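Local coordinates for protein putative Acetyltransferase from the GNAT family (Novosphingobium aromaticivorans DSM 12444, PDB 3EC4) that probably acts as an acyltransferase of the GNAT family, whose members typically move an acetyl group from acetyl-CoA to an acceptor; its own substrate is not established, at residues A[6-11]-A[86-91]; A[49-54]-A[68-73]; A[59-64]-A[77-82]; A[137-142]-A[170-175]; A[158-163]-A[177-182]. All blocks are in the same frame, centred on the assembly; numbering follows the deposited sequence.

Contact 1: residues A[6-11]-A[86-91]; sequences HPLDRP and QMIADG
Gln86 holds the N-terminal turn of the chain, at Leu8, through its side-chain amide. The turn is the 3-10 segment 7-9, just before helix 11-17. It packs against strand 76-88 of the large mixed sheet. NE2 of Gln86 donates to O of Leu8 at 2.9 Å, and the N-H...O angle of 173° makes the bond almost straight. O of Leu8 lies in the amide plane of Gln86. OE1 of Gln86 rests against CB of Leu8 at 3.4 Å. Gln86 reaches this far because its chain is extended, with CG anti to the backbone N (chi1 -174°). Farther along the strand, CD1 of Ile88 meets CD1 of Leu8 at 4.2 Å. CG of Pro11 approaches NE2 of Gln86 at 4.2 Å.

In the second shell, the amide is held at both ends. OE1 of Gln86 accepts a bond from NH1 of Arg216, and NE2 also bonds His196. Arg216 makes a salt bridge with Asp9 as well, so it links the turn to the sheet a second time. Tyr194 and Pro153 cover Leu8. The turn is also fixed from within. N of Leu8 donates to ND1 of His6 at 3.0 Å, and the Leu8 nitrogen lies only 3° out of the imidazole plane of His6.

Contact 2: residues A[49-54]-A[68-73]; sequences AGLASL and EPVAPP
The pyrrolidine ring of Pro73 is met along its CB and CG atoms by the 49-54 segment. CB of Pro73 sits 3.8 Å from CA of Ala49, so the ring touches backbone here and not the Ala49 methyl, which points away. CG of Pro73 lies 4.3 Å from CB of Leu51. These are apolar contacts, and the ring is buried.

The second meeting is between branched side chains. CD1 of Leu51 approaches CG1 of Val70 at 4.1 Å, and the two side chains cross obliquely. Leu51 holds CG beside its backbone N (chi1 -73°), and CD1 then reaches Val70 while CB stays near Pro73.

Residues 49-54 belong to the loop between strands 41-43 and 61-66. Residues 69-73 are extended, with angles near those of a polyproline II chain, and belong to the connection between strands 61-66 and 76-88. The contact therefore joins two loops that flank strand 61-66 in the chain, at the edge of the mixed sheet formed by that strand. Leu51 continues inward onto Ile62, Leu64 and Leu224, and Pro73 also touches Leu224. Val70 rests on Leu64, and its backbone N bonds the hydroxyl of Thr222.

Contact 3: residues A[59-64]-A[77-82]; sequences ADEIWL and RVIRVA. With ACT (acetate ion), chain C.
Segments 59-64 and 77-82 run in the same direction on either side of strand 214-226, which is antiparallel to both, and the CA atoms of Glu61 and Ile79 are 8.6 Å apart. A classic beta bulge at Ile79 and Arg80, opposite Leu223, interrupts the pairing. Side chains make the contact across the middle strand.

Trp63 turns the edge of its indole onto the face of the Arg80 guanidinium. CH2 of Trp63 stands 3.6 Å above the Arg80 guanidinium plane, over its centre, and CZ2 of Trp63 is 3.4 Å from NH1 of Arg80. The two planes are 89° apart, so this is an edge-to-face approach and not a flat stack. A bend at chi3 of Arg80 (69°) turns the guanidinium face to the edge of the indole. NH2 of Arg80 bonds the hydroxyl of Tyr198, which helps fix the group.

Nearer the start of the strands, OE1 of Glu61 touches CD1 of Ile79 at 3.7 Å. The side chains cross at about a right angle. CG1 of Ile79 also lies over one face of the Arg77 guanidinium.

Arg77 grips an acetate ion with two bonds. NE of Arg77 donates to O of the acetate at 2.9 Å, and NH2 of Arg77 to OXT of the acetate at 2.9 Å (N-H...O 170°). NH1 of Arg77 bonds the backbone O of Lys226. It is also weakly linked through a water to O of Asp60.

The acetate probably comes from the crystallisation liquor. Its two-bond grip implies that this arginine edge can take a carboxylate. Glu61 does not fill that role, since its OE1 is 6.3 Å from NH2 of Arg77.

Contact 4: residues A[137-142]-A[170-175]; sequences VRIDGR and RGRGLA
With CG1 of Ile139 and CG of Leu174 both set beside the backbone N (chi1 -66° and -60°), the two side chains reach toward each other tip to tip. CD1 of Ile139 meets CD1 of Leu174 at 4.0 Å. CD1 of Ile139 also lies 3.8 Å from NH1 of Arg172, whose chain is extended from CG to NE and passes along the surface. The CG2 branch of Ile139 is 4.1 Å from NH1 of Arg172. In one of two modelled conformers of Val137, its CG1 approaches CD2 of Leu174 at 4.4 Å.

Segment 170-175, Arg-Gly-Arg-Gly-Leu-Ala, fits the R/Q-x-x-G-x-G/A signature of GNAT enzymes. In relatives this loop and helix start bind the pyrophosphate of acetyl-CoA. No cofactor is bound here, so that role is only probable. Gly171 and Gly173 have positive phi, and Gly173 is the N-cap residue of helix 174-188.

The other segment turns back at Asp140 and Gly141 in a type I' beta turn, closed by backbone bonds between Ile139 and Arg142. This turn joins strands 134-139 and 142-149. Leu174 also packs on Ala144 and Ala145 of the second strand, and Tyr169 covers Ile139, so the start of helix 174-188 lies over the hairpin.

Contact 5: residues A[158-163]-A[177-182]; sequences AEVSGV and RLIRKV
Ile179 of the helix fits against Val160 and Val163 of the strand. CG1 of Ile179 lies 3.9 Å from CG2 of Val163 and 4.4 Å from CG1 of Val160. It therefore serves as the bump, and the two valines form the hollow that receives it. Ile179 and Val163 cross at about a right angle. The helix answers in turn with a hollow of its own. Val160 projects toward both Ile179 and Val182, and CG2 of Val160 meets CG1 of Val182 at 4.1 Å. The two branches of Val160 are thus shared out, CG1 to Ile179 and CG2 to Val182. The touching groups are aliphatic.

The spacing on the strand is unusual. Val160 and Val163 are three residues apart, yet both point to the helix, while Ser161 points away. Gly162 between them has a positive phi of 73°, consistent with a break in the usual alternation. A three-residue step on the strand then matches the three-residue step from Ile179 to Val182.

The axes of strand 158-163 and helix 177-182 approach to 9.6 Å and run roughly antiparallel, at 149°. This is the strand-helix half of a beta-alpha-beta crossover, a core element of the GNAT fold. Helix 174-188 returns the chain to strand 192-198, which lies parallel beside strand 157-165. Leu178 and Val182 extend the same helix face over strands 134-139 and 142-149, and Leu211 covers Ile179.

How the contacts relate
Contacts 1, 2 and 3 close first along the chain, with 2 and 3 nested inside the loop of contact 1. Contacts 4 and 5 follow. Contacts 1 and 3 share strand 76-88, with centres about 23 Å apart. Contacts 2 and 3 alternate in sequence and touch, through Pro72 and Val78 among others. Contacts 4 and 5 share helix 174-188 and also touch, through Ala175 and Val163. Contacts 2 and 4 lie on opposite sides of the chain's centre, their own centres about 40 Å apart. Contacts 1, 3, 4 and 5 all reach one mixed sheet, which therefore ties the N-terminal part to the GNAT signature region.

Contact 1: residues A[6-11]-A[86-91]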
# COMPACT_ATOMS: atom_id res chain seq x y z
N HIS A 6 -7.71 15.52 -7.19
CA HIS A 6 -8.23 14.16 -7.02
C HIS A 6 -7.81 13.59 -5.65
O HIS A 6 -6.72 13.90 -5.16
CB HIS A 6 -7.64 13.33 -8.14
CG HIS A 6 -8.39 12.08 -8.43
ND1 HIS A 6 -8.36 10.98 -7.60
CD2 HIS A 6 -9.16 11.73 -9.49
CE1 HIS A 6 -9.10 10.02 -8.12
NE2 HIS A 6 -9.59 10.45 -9.26
N PRO A 7 -8.68 12.79 -4.99
CA PRO A 7 -8.28 12.10 -3.77
C PRO A 7 -6.99 11.31 -3.89
O PRO A 7 -6.24 11.23 -2.91
CB PRO A 7 -9.45 11.14 -3.49
CG PRO A 7 -10.61 11.81 -4.09
CD PRO A 7 -10.09 12.49 -5.33
N LEU A 8 -6.73 10.74 -5.07
CA LEU A 8 -5.52 9.94 -5.26
C LEU A 8 -4.25 10.78 -5.43
O LEU A 8 -3.14 10.23 -5.47
CB LEU A 8 -5.70 9.00 -6.43
CG LEU A 8 -6.76 7.91 -6.39
CD1 LEU A 8 -6.56 7.10 -7.67
CD2 LEU A 8 -6.55 7.05 -5.13
N ASP A 9 -4.37 12.09 -5.55
CA ASP A 9 -3.16 12.94 -5.60
C ASP A 9 -2.41 12.98 -4.28
O ASP A 9 -1.24 13.30 -4.22
CB ASP A 9 -3.51 14.35 -6.03
CG ASP A 9 -3.96 14.43 -7.45
OD1 ASP A 9 -3.75 13.50 -8.26
OD2 ASP A 9 -4.61 15.44 -7.75
N ARG A 10 -3.12 12.76 -3.19
CA ARG A 10 -2.49 12.73 -1.88
C ARG A 10 -3.08 11.59 -1.08
O ARG A 10 -3.95 11.81 -0.22
CB ARG A 10 -2.69 14.06 -1.16
CG ARG A 10 -2.11 15.30 -1.88
CD ARG A 10 -1.96 16.47 -0.88
NE ARG A 10 -0.92 16.12 0.06
CZ ARG A 10 -0.78 16.60 1.29
NH1 ARG A 10 -1.59 17.51 1.79
NH2 ARG A 10 0.22 16.13 2.02
N PRO A 11 -2.70 10.34 -1.42
CA PRO A 11 -3.44 9.18 -0.88
C PRO A 11 -3.25 8.98 0.62
O PRO A 11 -4.18 8.58 1.30
CB PRO A 11 -2.95 7.99 -1.74
CG PRO A 11 -1.73 8.47 -2.42
CD PRO A 11 -1.66 9.96 -2.37
N GLN A 86 1.17 5.49 -10.49
CA GLN A 86 -0.14 5.19 -9.89
C GLN A 86 -1.13 4.74 -10.94
O GLN A 86 -1.25 5.38 -11.99
CB GLN A 86 -0.65 6.43 -9.15
CG GLN A 86 -1.93 6.18 -8.37
CD GLN A 86 -2.46 7.48 -7.79
OE1 GLN A 86 -3.16 8.21 -8.47
NE2 GLN A 86 -2.09 7.80 -6.56
N MSE A 87 -1.86 3.65 -10.67
CA MSE A 87 -2.77 3.00 -11.63
C MSE A 87 -4.16 2.80 -11.04
O MSE A 87 -4.30 2.66 -9.84
CB MSE A 87 -2.21 1.64 -12.10
CG MSE A 87 -0.80 1.77 -12.57
SE MSE A 87 -0.05 0.18 -13.31
CE MSE A 87 -0.92 0.18 -15.04
N ILE A 88 -5.17 2.84 -11.90
CA ILE A 88 -6.56 2.76 -11.49
C ILE A 88 -7.28 1.72 -12.32
O ILE A 88 -7.05 1.61 -13.52
CB ILE A 88 -7.23 4.18 -11.56
CG1 ILE A 88 -8.58 4.23 -10.84
CG2 ILE A 88 -7.36 4.68 -12.97
CD1 ILE A 88 -9.11 5.71 -10.68
N ALA A 89 -8.17 0.98 -11.67
CA ALA A 89 -8.99 0.01 -12.39
C ALA A 89 -10.45 0.47 -12.37
O ALA A 89 -11.23 -0.03 -11.57
CB ALA A 89 -8.84 -1.41 -11.80
N ASP A 90 -10.80 1.42 -13.24
CA ASP A 90 -12.15 1.98 -13.20
C ASP A 90 -13.08 1.44 -14.27
O ASP A 90 -14.21 1.94 -14.43
CB ASP A 90 -12.14 3.51 -13.23
CG ASP A 90 -11.36 4.09 -14.41
OD1 ASP A 90 -10.79 3.34 -15.23
OD2 ASP A 90 -11.28 5.33 -14.45
N GLY A 91 -12.64 0.39 -14.96
CA GLY A 91 -13.51 -0.37 -15.88
C GLY A 91 -14.10 -1.57 -15.19
O GLY A 91 -13.81 -1.86 -14.05

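Contact 2: residues A[49-54]-A[68-73]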
# COMPACT_ATOMS: atom_id res chain seq x y z
N ALA A 49 7.49 21.52 7.82
CA ALA A 49 8.48 21.58 8.90
C ALA A 49 8.11 20.65 10.05
O ALA A 49 8.98 20.06 10.71
CB ALA A 49 8.67 23.04 9.43
N GLY A 50 6.81 20.49 10.28
CA GLY A 50 6.32 19.63 11.35
C GLY A 50 6.60 18.14 11.18
O GLY A 50 6.44 17.38 12.13
N LEU A 51 7.00 17.72 9.98
CA LEU A 51 7.30 16.30 9.74
C LEU A 51 8.43 15.83 10.64
O LEU A 51 8.43 14.70 11.06
CB LEU A 51 7.65 16.05 8.27
CG LEU A 51 6.52 16.10 7.23
CD1 LEU A 51 7.14 16.11 5.80
CD2 LEU A 51 5.50 14.95 7.42
N ALA A 52 9.37 16.73 10.97
CA ALA A 52 10.49 16.38 11.83
C ALA A 52 9.99 15.98 13.21
O ALA A 52 10.56 15.10 13.86
CB ALA A 52 11.50 17.54 11.91
N SER A 53 8.90 16.60 13.66
CA SER A 53 8.32 16.31 14.96
C SER A 53 7.79 14.88 15.05
O SER A 53 7.62 14.37 16.14
CB SER A 53 7.22 17.36 15.32
OG SER A 53 6.03 17.14 14.58
N LEU A 54 7.55 14.20 13.90
CA LEU A 54 7.14 12.80 13.89
C LEU A 54 8.31 11.84 13.98
O LEU A 54 8.09 10.62 14.03
CB LEU A 54 6.35 12.47 12.60
CG LEU A 54 5.15 13.34 12.21
CD1 LEU A 54 4.67 13.03 10.76
CD2 LEU A 54 4.04 13.12 13.21
N GLU A 68 5.22 14.90 -5.95
CA GLU A 68 6.64 15.20 -6.13
C GLU A 68 7.47 14.73 -4.91
O GLU A 68 6.92 14.50 -3.84
CB GLU A 68 6.78 16.70 -6.31
CG GLU A 68 5.99 17.21 -7.50
CD GLU A 68 6.43 16.59 -8.83
OE1 GLU A 68 7.61 16.16 -8.92
OE2 GLU A 68 5.60 16.51 -9.78
N PRO A 69 8.82 14.63 -5.07
CA PRO A 69 9.64 14.40 -3.91
C PRO A 69 9.30 15.42 -2.81
O PRO A 69 9.05 16.60 -3.11
CB PRO A 69 11.05 14.68 -4.43
CG PRO A 69 10.96 14.34 -5.89
CD PRO A 69 9.64 14.80 -6.29
N VAL A 70 9.29 14.95 -1.57
CA VAL A 70 9.23 15.86 -0.42
C VAL A 70 10.65 16.27 0.00
O VAL A 70 11.54 15.42 0.25
CB VAL A 70 8.47 15.20 0.76
CG1 VAL A 70 8.43 16.16 1.95
CG2 VAL A 70 7.04 14.79 0.32
N ALA A 71 10.88 17.58 0.10
CA ALA A 71 12.15 18.13 0.61
C ALA A 71 12.35 17.80 2.11
O ALA A 71 11.41 17.83 2.90
CB ALA A 71 12.21 19.65 0.36
N PRO A 72 13.56 17.41 2.51
CA PRO A 72 13.75 17.16 3.94
C PRO A 72 13.71 18.44 4.75
O PRO A 72 14.61 19.26 4.61
CB PRO A 72 15.14 16.54 4.00
CG PRO A 72 15.83 17.05 2.77
CD PRO A 72 14.78 17.16 1.73
N PRO A 73 12.68 18.63 5.62
CA PRO A 73 12.80 19.84 6.43
C PRO A 73 13.86 19.70 7.50
O PRO A 73 14.41 18.61 7.71
CB PRO A 73 11.45 19.95 7.09
CG PRO A 73 10.90 18.60 7.11
CD PRO A 73 11.47 17.86 5.97

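Contact 3: residues A[59-64]-A[77-82]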
# COMPACT_ATOMS: atom_id res chain seq x y z
N ALA A 59 16.51 6.16 14.79
CA ALA A 59 16.27 5.32 13.65
C ALA A 59 14.85 5.43 13.10
O ALA A 59 14.44 4.67 12.22
CB ALA A 59 16.60 3.89 14.01
N ASP A 60 14.06 6.37 13.61
CA ASP A 60 12.70 6.54 13.10
C ASP A 60 12.70 6.98 11.64
O ASP A 60 13.62 7.63 11.16
CB ASP A 60 11.95 7.54 13.97
CG ASP A 60 11.77 7.02 15.38
OD1 ASP A 60 12.12 5.83 15.58
OD2 ASP A 60 11.33 7.79 16.28
N GLU A 61 11.69 6.54 10.91
CA GLU A 61 11.53 6.99 9.53
C GLU A 61 10.06 7.09 9.18
O GLU A 61 9.22 6.47 9.82
CB GLU A 61 12.29 6.08 8.59
CG GLU A 61 11.84 4.65 8.62
CD GLU A 61 12.76 3.69 7.86
OE1 GLU A 61 14.00 3.97 7.72
OE2 GLU A 61 12.19 2.66 7.39
N ILE A 62 9.74 7.87 8.15
CA ILE A 62 8.38 7.97 7.66
C ILE A 62 8.40 7.96 6.13
O ILE A 62 9.31 8.52 5.48
CB ILE A 62 7.64 9.24 8.18
CG1 ILE A 62 8.47 10.53 7.94
CG2 ILE A 62 7.23 9.09 9.67
CD1 ILE A 62 7.64 11.80 8.17
N TRP A 63 7.40 7.31 5.56
CA TRP A 63 7.18 7.31 4.14
C TRP A 63 6.06 8.26 3.82
O TRP A 63 4.98 8.22 4.45
CB TRP A 63 6.77 5.95 3.60
CG TRP A 63 7.88 5.00 3.35
CD1 TRP A 63 8.28 3.99 4.15
CD2 TRP A 63 8.72 4.96 2.20
NE1 TRP A 63 9.32 3.30 3.58
CE2 TRP A 63 9.61 3.88 2.37
CE3 TRP A 63 8.82 5.74 1.04
CZ2 TRP A 63 10.60 3.56 1.45
CZ3 TRP A 63 9.82 5.41 0.12
CH2 TRP A 63 10.68 4.34 0.34
N LEU A 64 6.32 9.06 2.79
CA LEU A 64 5.36 9.98 2.19
C LEU A 64 5.09 9.59 0.72
O LEU A 64 6.00 9.17 0.01
CB LEU A 64 5.87 11.41 2.28
CG LEU A 64 6.29 11.87 3.67
CD1 LEU A 64 7.79 11.98 3.72
CD2 LEU A 64 5.61 13.21 4.04
N ARG A 77 16.46 13.96 6.99
CA ARG A 77 17.25 13.65 5.80
C ARG A 77 16.47 12.73 4.88
O ARG A 77 15.65 11.95 5.34
CB ARG A 77 18.58 12.98 6.22
CG ARG A 77 18.45 11.54 6.71
CD ARG A 77 19.81 10.96 7.15
NE ARG A 77 19.84 9.49 6.98
CZ ARG A 77 19.23 8.63 7.79
NH1 ARG A 77 18.54 9.05 8.84
NH2 ARG A 77 19.32 7.34 7.55
N VAL A 78 16.73 12.80 3.58
CA VAL A 78 16.11 11.87 2.65
C VAL A 78 16.91 10.56 2.67
O VAL A 78 18.13 10.56 2.47
CB VAL A 78 16.12 12.41 1.21
CG1 VAL A 78 15.42 11.40 0.28
CG2 VAL A 78 15.43 13.79 1.16
N ILE A 79 16.23 9.46 2.91
CA ILE A 79 16.89 8.12 2.88
C ILE A 79 16.69 7.47 1.50
O ILE A 79 17.63 6.94 0.91
CB ILE A 79 16.29 7.20 3.97
CG1 ILE A 79 16.54 7.76 5.39
CG2 ILE A 79 16.83 5.75 3.86
CD1 ILE A 79 15.93 6.91 6.51
N ARG A 80 15.46 7.52 1.01
CA ARG A 80 15.10 7.02 -0.32
C ARG A 80 14.10 7.93 -1.05
O ARG A 80 13.29 8.62 -0.42
CB ARG A 80 14.48 5.62 -0.23
CG ARG A 80 15.42 4.47 -0.01
CD ARG A 80 14.68 3.19 0.24
NE ARG A 80 13.98 2.72 -0.95
CZ ARG A 80 13.06 1.77 -0.98
NH1 ARG A 80 12.65 1.15 0.12
NH2 ARG A 80 12.53 1.44 -2.14
N VAL A 81 14.17 7.92 -2.39
CA VAL A 81 13.18 8.55 -3.24
C VAL A 81 12.85 7.62 -4.41
O VAL A 81 13.70 7.34 -5.24
CB VAL A 81 13.61 9.93 -3.81
CG1 VAL A 81 12.37 10.68 -4.36
CG2 VAL A 81 14.27 10.74 -2.73
N ALA A 82 11.60 7.18 -4.46
CA ALA A 82 11.15 6.16 -5.37
C ALA A 82 10.07 6.68 -6.33
O ALA A 82 8.96 6.95 -5.92
CB ALA A 82 10.61 4.99 -4.54
C ACT C . 20.79 7.26 4.17
O ACT C . 20.93 8.46 4.55
OXT ACT C . 20.58 6.39 5.06
CH3 ACT C . 20.83 6.85 2.73
O HOH W 1 16.25 8.06 11.16

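Contact 4: residues A[137-142]-A[170-175]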
# COMPACT_ATOMS: atom_id res chain seq x y z
N VAL A 137 -3.07 -18.03 -1.07
CA VAL A 137 -3.11 -19.35 -1.67
C VAL A 137 -2.16 -20.24 -0.89
O VAL A 137 -1.05 -19.82 -0.52
CB VAL A 137 -2.71 -19.36 -3.17
CG1 VAL A 137 -2.88 -20.76 -3.75
CG2 VAL A 137 -3.54 -18.37 -3.97
N ARG A 138 -2.62 -21.46 -0.63
CA ARG A 138 -1.82 -22.46 0.10
C ARG A 138 -1.39 -23.56 -0.84
O ARG A 138 -2.18 -24.02 -1.65
CB ARG A 138 -2.59 -23.04 1.29
CG ARG A 138 -2.90 -21.98 2.34
CD ARG A 138 -2.88 -22.51 3.78
NE ARG A 138 -2.75 -21.39 4.72
CZ ARG A 138 -1.73 -21.18 5.56
NH1 ARG A 138 -0.71 -22.03 5.63
NH2 ARG A 138 -1.73 -20.12 6.35
N ILE A 139 -0.14 -23.97 -0.71
CA ILE A 139 0.48 -25.04 -1.51
C ILE A 139 1.29 -25.91 -0.53
O ILE A 139 2.11 -25.39 0.24
CB ILE A 139 1.41 -24.45 -2.59
CG1 ILE A 139 0.61 -23.66 -3.62
CG2 ILE A 139 2.23 -25.57 -3.30
CD1 ILE A 139 1.44 -23.07 -4.76
N ASP A 140 1.04 -27.22 -0.54
CA ASP A 140 1.67 -28.19 0.41
C ASP A 140 1.45 -27.75 1.84
O ASP A 140 2.34 -27.88 2.69
CB ASP A 140 3.19 -28.34 0.17
CG ASP A 140 3.55 -28.64 -1.29
OD1 ASP A 140 2.92 -29.53 -1.89
OD2 ASP A 140 4.49 -27.98 -1.82
N GLY A 141 0.28 -27.16 2.10
CA GLY A 141 -0.02 -26.60 3.42
C GLY A 141 0.65 -25.30 3.80
O GLY A 141 0.37 -24.75 4.85
N ARG A 142 1.54 -24.80 2.95
CA ARG A 142 2.21 -23.52 3.20
C ARG A 142 1.45 -22.36 2.56
O ARG A 142 0.78 -22.55 1.54
CB ARG A 142 3.62 -23.57 2.67
CG ARG A 142 4.38 -24.74 3.19
CD ARG A 142 5.87 -24.68 2.94
NE ARG A 142 6.48 -25.79 3.68
CZ ARG A 142 6.67 -27.04 3.23
NH1 ARG A 142 6.38 -27.41 1.99
NH2 ARG A 142 7.20 -27.93 4.06
N ARG A 170 6.94 -18.80 -7.26
CA ARG A 170 6.82 -17.79 -8.32
C ARG A 170 6.70 -18.45 -9.68
O ARG A 170 6.98 -19.65 -9.85
CB ARG A 170 7.96 -16.79 -8.25
CG ARG A 170 7.75 -15.85 -7.11
CD ARG A 170 8.84 -14.88 -6.97
NE ARG A 170 8.73 -14.17 -5.70
CZ ARG A 170 9.68 -13.42 -5.15
NH1 ARG A 170 10.84 -13.24 -5.78
NH2 ARG A 170 9.48 -12.84 -3.98
N GLY A 171 6.21 -17.67 -10.64
CA GLY A 171 6.04 -18.15 -12.00
C GLY A 171 4.90 -19.11 -12.16
O GLY A 171 4.86 -19.82 -13.18
N ARG A 172 3.94 -19.12 -11.22
CA ARG A 172 2.74 -19.98 -11.32
C ARG A 172 1.42 -19.21 -11.46
O ARG A 172 0.36 -19.79 -11.39
CB ARG A 172 2.58 -20.85 -10.08
CG ARG A 172 3.80 -21.64 -9.74
CD ARG A 172 3.46 -22.66 -8.70
NE ARG A 172 4.70 -23.17 -8.13
CZ ARG A 172 4.79 -24.27 -7.38
NH1 ARG A 172 3.72 -24.99 -7.12
NH2 ARG A 172 5.97 -24.62 -6.90
N GLY A 173 1.49 -17.90 -11.62
CA GLY A 173 0.28 -17.09 -11.78
C GLY A 173 -0.46 -16.74 -10.50
O GLY A 173 -1.62 -16.32 -10.52
N LEU A 174 0.21 -16.88 -9.37
CA LEU A 174 -0.50 -16.68 -8.09
C LEU A 174 -0.86 -15.23 -7.86
O LEU A 174 -2.01 -14.94 -7.44
CB LEU A 174 0.29 -17.23 -6.92
CG LEU A 174 0.56 -18.73 -7.04
CD1 LEU A 174 1.29 -19.25 -5.80
CD2 LEU A 174 -0.72 -19.50 -7.35
N ALA A 175 0.09 -14.34 -8.12
CA ALA A 175 -0.12 -12.90 -7.92
C ALA A 175 -1.33 -12.38 -8.68
O ALA A 175 -2.17 -11.69 -8.11
CB ALA A 175 1.13 -12.09 -8.29

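Contact 5: residues A[158-163]-A[177-182]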
# COMPACT_ATOMS: atom_id res chain seq x y z
N ALA A 158 -9.99 2.28 -3.17
CA ALA A 158 -9.38 1.28 -2.31
C ALA A 158 -8.09 0.79 -2.94
O ALA A 158 -8.08 0.45 -4.11
CB ALA A 158 -10.33 0.12 -2.06
N GLU A 159 -7.03 0.71 -2.13
CA GLU A 159 -5.73 0.32 -2.61
C GLU A 159 -5.48 -1.18 -2.56
O GLU A 159 -5.66 -1.81 -1.53
CB GLU A 159 -4.65 1.03 -1.78
CG GLU A 159 -3.25 0.92 -2.39
CD GLU A 159 -2.19 1.55 -1.52
OE1 GLU A 159 -2.44 1.66 -0.31
OE2 GLU A 159 -1.10 1.89 -2.05
N VAL A 160 -5.03 -1.74 -3.67
CA VAL A 160 -4.42 -3.08 -3.71
C VAL A 160 -2.96 -3.05 -3.24
O VAL A 160 -2.17 -2.26 -3.74
CB VAL A 160 -4.47 -3.67 -5.12
CG1 VAL A 160 -3.92 -5.09 -5.10
CG2 VAL A 160 -5.97 -3.65 -5.62
N SER A 161 -2.63 -3.87 -2.23
CA SER A 161 -1.29 -3.84 -1.57
C SER A 161 -0.93 -5.23 -1.01
O SER A 161 -1.77 -6.14 -0.93
CB SER A 161 -1.20 -2.78 -0.46
OG SER A 161 0.16 -2.44 -0.14
N GLY A 162 0.35 -5.39 -0.67
CA GLY A 162 0.81 -6.59 0.02
C GLY A 162 0.87 -7.81 -0.88
O GLY A 162 0.76 -8.94 -0.38
N VAL A 163 1.07 -7.60 -2.19
CA VAL A 163 1.09 -8.73 -3.14
C VAL A 163 2.47 -9.37 -3.09
O VAL A 163 3.46 -8.79 -3.54
CB VAL A 163 0.79 -8.30 -4.58
CG1 VAL A 163 0.79 -9.53 -5.49
CG2 VAL A 163 -0.58 -7.54 -4.67
N ARG A 177 -3.93 -14.08 -9.82
CA ARG A 177 -5.15 -14.63 -9.24
C ARG A 177 -5.55 -13.95 -7.92
O ARG A 177 -6.72 -13.67 -7.70
CB ARG A 177 -5.04 -16.13 -9.07
CG ARG A 177 -5.02 -16.88 -10.40
CD ARG A 177 -4.50 -18.26 -10.20
NE ARG A 177 -5.36 -19.01 -9.29
CZ ARG A 177 -5.00 -20.14 -8.71
NH1 ARG A 177 -3.83 -20.71 -8.96
NH2 ARG A 177 -5.84 -20.71 -7.87
N LEU A 178 -4.57 -13.63 -7.08
CA LEU A 178 -4.83 -12.91 -5.83
C LEU A 178 -5.32 -11.47 -6.06
O LEU A 178 -6.26 -11.02 -5.39
CB LEU A 178 -3.57 -12.93 -4.97
CG LEU A 178 -3.36 -14.32 -4.32
CD1 LEU A 178 -1.94 -14.60 -3.87
CD2 LEU A 178 -4.35 -14.49 -3.10
N ILE A 179 -4.67 -10.75 -6.97
CA ILE A 179 -5.17 -9.42 -7.35
C ILE A 179 -6.63 -9.50 -7.83
O ILE A 179 -7.47 -8.69 -7.44
CB ILE A 179 -4.25 -8.74 -8.38
CG1 ILE A 179 -2.89 -8.44 -7.74
CG2 ILE A 179 -4.93 -7.43 -8.91
CD1 ILE A 179 -1.70 -8.24 -8.69
N ARG A 180 -6.94 -10.46 -8.69
CA ARG A 180 -8.33 -10.66 -9.14
C ARG A 180 -9.29 -10.78 -7.96
O ARG A 180 -10.37 -10.21 -7.98
CB ARG A 180 -8.48 -11.91 -9.99
CG ARG A 180 -7.87 -11.82 -11.42
CD ARG A 180 -8.04 -13.15 -12.09
NE ARG A 180 -7.60 -13.28 -13.48
CZ ARG A 180 -8.32 -12.87 -14.52
NH1 ARG A 180 -9.46 -12.25 -14.35
NH2 ARG A 180 -7.87 -13.07 -15.76
N LYS A 181 -8.92 -11.57 -6.97
CA LYS A 181 -9.80 -11.78 -5.82
C LYS A 181 -9.99 -10.50 -5.04
O LYS A 181 -11.10 -10.11 -4.67
CB LYS A 181 -9.25 -12.87 -4.93
CG LYS A 181 -10.20 -13.25 -3.80
CD LYS A 181 -11.47 -13.92 -4.28
CE LYS A 181 -12.30 -14.34 -3.08
NZ LYS A 181 -13.55 -14.93 -3.47
N VAL A 182 -8.90 -9.81 -4.76
CA VAL A 182 -9.02 -8.54 -4.03
C VAL A 182 -9.95 -7.51 -4.76
O VAL A 182 -10.82 -6.88 -4.12
CB VAL A 182 -7.59 -7.92 -3.78
CG1 VAL A 182 -7.76 -6.43 -3.24
CG2 VAL A 182 -6.77 -8.75 -2.78